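Long-range contact in bifunctional protein FolD (Thermus thermophilus, PDB 6V6Y), which probably catalyses the NADP-dependent oxidation of 5,10-methylenetetrahydrofolate to the methenyl form and then its hydrolysis to 10-formyltetrahydrofolate: residues A[124-132]-A[169-177]. Residues are numbered along the deposited sequence; the frame is centred on the assembly and turned at random.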
# COMPACT_ATOMS: atom_id res chain seq x y z
N VAL A 124 -4.13 1.88 -7.07
CA VAL A 124 -3.31 1.41 -5.96
C VAL A 124 -3.37 2.41 -4.81
O VAL A 124 -3.54 2.03 -3.64
CB VAL A 124 -1.86 1.16 -6.42
CG1 VAL A 124 -1.01 0.59 -5.25
CG2 VAL A 124 -1.85 0.24 -7.63
N GLY A 125 -3.27 3.70 -5.14
CA GLY A 125 -3.24 4.71 -4.10
C GLY A 125 -4.57 4.86 -3.40
O GLY A 125 -4.62 5.09 -2.18
N ARG A 126 -5.67 4.72 -4.14
CA ARG A 126 -6.98 4.73 -3.49
C ARG A 126 -7.13 3.54 -2.55
O ARG A 126 -7.74 3.66 -1.48
CB ARG A 126 -8.08 4.74 -4.55
CG ARG A 126 -8.33 6.12 -5.16
CD ARG A 126 -9.03 7.06 -4.17
NE ARG A 126 -9.26 8.39 -4.74
CZ ARG A 126 -10.29 8.71 -5.52
NH1 ARG A 126 -11.21 7.79 -5.82
NH2 ARG A 126 -10.42 9.95 -6.00
N LEU A 127 -6.58 2.38 -2.93
CA LEU A 127 -6.72 1.18 -2.10
C LEU A 127 -6.06 1.38 -0.75
O LEU A 127 -6.66 1.12 0.30
CB LEU A 127 -6.11 -0.02 -2.82
CG LEU A 127 -6.36 -1.44 -2.31
CD1 LEU A 127 -5.99 -2.39 -3.44
CD2 LEU A 127 -5.58 -1.79 -1.05
N TRP A 128 -4.79 1.80 -0.77
CA TRP A 128 -4.04 1.97 0.46
C TRP A 128 -4.45 3.21 1.24
O TRP A 128 -4.22 3.25 2.45
CB TRP A 128 -2.54 2.00 0.14
CG TRP A 128 -2.00 0.57 0.01
CD1 TRP A 128 -1.74 -0.10 -1.15
CD2 TRP A 128 -1.72 -0.35 1.08
NE1 TRP A 128 -1.28 -1.37 -0.87
CE2 TRP A 128 -1.27 -1.55 0.49
CE3 TRP A 128 -1.79 -0.26 2.48
CZ2 TRP A 128 -0.88 -2.67 1.25
CZ3 TRP A 128 -1.41 -1.37 3.24
CH2 TRP A 128 -0.96 -2.56 2.62
N SER A 129 -5.09 4.19 0.61
CA SER A 129 -5.56 5.38 1.32
C SER A 129 -6.96 5.24 1.90
O SER A 129 -7.40 6.14 2.62
CB SER A 129 -5.52 6.60 0.40
OG SER A 129 -4.17 6.87 0.07
N GLY A 130 -7.68 4.15 1.60
CA GLY A 130 -9.00 3.94 2.15
C GLY A 130 -10.16 4.44 1.30
O GLY A 130 -11.30 4.38 1.75
N GLY A 131 -9.90 4.94 0.09
CA GLY A 131 -10.95 5.45 -0.76
C GLY A 131 -11.55 4.38 -1.66
O GLY A 131 -11.34 3.18 -1.50
N LYS A 132 -12.33 4.85 -2.64
CA LYS A 132 -13.00 4.00 -3.61
C LYS A 132 -12.15 3.86 -4.87
O LYS A 132 -11.42 4.78 -5.26
CB LYS A 132 -14.38 4.58 -3.94
CG LYS A 132 -14.38 5.62 -5.07
CD LYS A 132 -15.80 6.08 -5.49
CE LYS A 132 -16.65 4.94 -6.06
NZ LYS A 132 -18.12 5.13 -5.79
N LYS A 169 0.69 -7.59 -2.10
CA LYS A 169 0.54 -6.24 -1.56
C LYS A 169 -0.90 -5.71 -1.63
O LYS A 169 -1.39 -5.23 -0.59
CB LYS A 169 1.53 -5.30 -2.25
CG LYS A 169 2.97 -5.63 -1.88
CD LYS A 169 3.92 -4.51 -2.31
CE LYS A 169 4.16 -4.56 -3.80
NZ LYS A 169 5.42 -3.84 -4.16
N PRO A 170 -1.62 -5.75 -2.75
CA PRO A 170 -3.04 -5.36 -2.65
C PRO A 170 -3.81 -6.27 -1.69
O PRO A 170 -4.70 -5.79 -0.97
CB PRO A 170 -3.54 -5.44 -4.10
CG PRO A 170 -2.51 -6.21 -4.86
CD PRO A 170 -1.21 -6.07 -4.14
N LEU A 171 -3.46 -7.57 -1.61
CA LEU A 171 -4.11 -8.42 -0.61
C LEU A 171 -3.91 -7.88 0.79
O LEU A 171 -4.88 -7.74 1.57
CB LEU A 171 -3.60 -9.86 -0.70
CG LEU A 171 -4.38 -10.78 0.27
CD1 LEU A 171 -5.91 -10.60 0.12
CD2 LEU A 171 -4.00 -12.22 0.07
N ALA A 172 -2.66 -7.57 1.15
CA ALA A 172 -2.40 -7.02 2.48
C ALA A 172 -3.24 -5.77 2.73
O ALA A 172 -3.84 -5.63 3.80
CB ALA A 172 -0.91 -6.72 2.65
N GLY A 173 -3.32 -4.88 1.74
CA GLY A 173 -4.14 -3.69 1.89
C GLY A 173 -5.61 -3.99 2.09
O GLY A 173 -6.27 -3.36 2.92
N LEU A 174 -6.15 -4.95 1.32
CA LEU A 174 -7.56 -5.28 1.48
C LEU A 174 -7.83 -5.96 2.82
O LEU A 174 -8.86 -5.69 3.46
CB LEU A 174 -8.03 -6.18 0.32
CG LEU A 174 -8.02 -5.48 -1.04
CD1 LEU A 174 -8.55 -6.43 -2.12
CD2 LEU A 174 -8.83 -4.18 -1.01
N LEU A 175 -6.92 -6.82 3.28
CA LEU A 175 -7.13 -7.46 4.58
C LEU A 175 -7.12 -6.45 5.73
O LEU A 175 -7.85 -6.64 6.71
CB LEU A 175 -6.07 -8.52 4.82
CG LEU A 175 -6.21 -9.72 3.89
CD1 LEU A 175 -4.91 -10.53 3.89
CD2 LEU A 175 -7.42 -10.57 4.29
N LEU A 176 -6.32 -5.39 5.63
CA LEU A 176 -6.35 -4.37 6.68
C LEU A 176 -7.70 -3.70 6.77
O LEU A 176 -8.14 -3.32 7.86
CB LEU A 176 -5.29 -3.30 6.45
CG LEU A 176 -3.86 -3.68 6.78
CD1 LEU A 176 -2.97 -2.68 6.08
CD2 LEU A 176 -3.63 -3.74 8.31
N ARG A 177 -8.37 -3.52 5.63
CA ARG A 177 -9.70 -2.95 5.64
C ARG A 177 -10.71 -3.85 6.34
O ARG A 177 -11.76 -3.36 6.78
CB ARG A 177 -10.17 -2.67 4.23
CG ARG A 177 -9.44 -1.58 3.52
CD ARG A 177 -10.20 -1.36 2.25
NE ARG A 177 -9.60 -0.32 1.45
CZ ARG A 177 -10.27 0.39 0.55
NH1 ARG A 177 -11.55 0.16 0.35
NH2 ARG A 177 -9.65 1.35 -0.13
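Trp128 lays its six-membered ring over the backbone of Gly173, a worked example of how a glycine, having no side chain, presents its CA directly to an aromatic face. Gly173 CA sits 3.6 Å from the centroid of that Trp128 ring, 19° off its normal, a CH-pi contact made by backbone alone. Leu176 CD1 meets Trp128 CZ3 obliquely at 3.5 Å. Over the same face, toward the rim, lies Leu127 CD2, brought onto Gly173 CA by a CG anti to the backbone N (chi1 -167°), while Leu127 CD1 reaches Pro170 CB at 4.0 Å; the side chains of Leu127 and Leu174 cross at about a right angle.

Where helix 121-129 ends in a Schellman motif at Gly130, the exposed Arg177 reaches across, extended from CG to NE. Arg177 NH2 donates to Leu127 O (3.0 Å) and to Gly131 O (2.8 Å, on a lone pair), both near the guanidinium plane; Arg177 NE adds a weak bond to Leu127 O.

Trp128 also stacks on Trp128 of the second subunit, and Lys169 NZ of that subunit donates a hydrogen bond to Trp128 O of this chain, so this helix pair of the NADP-binding domain continues into the dimer interface. The cationic guanidinium at the C-terminal end of helix 121-129 probably complements the negative end of its dipole while holding the turn's carbonyls in place.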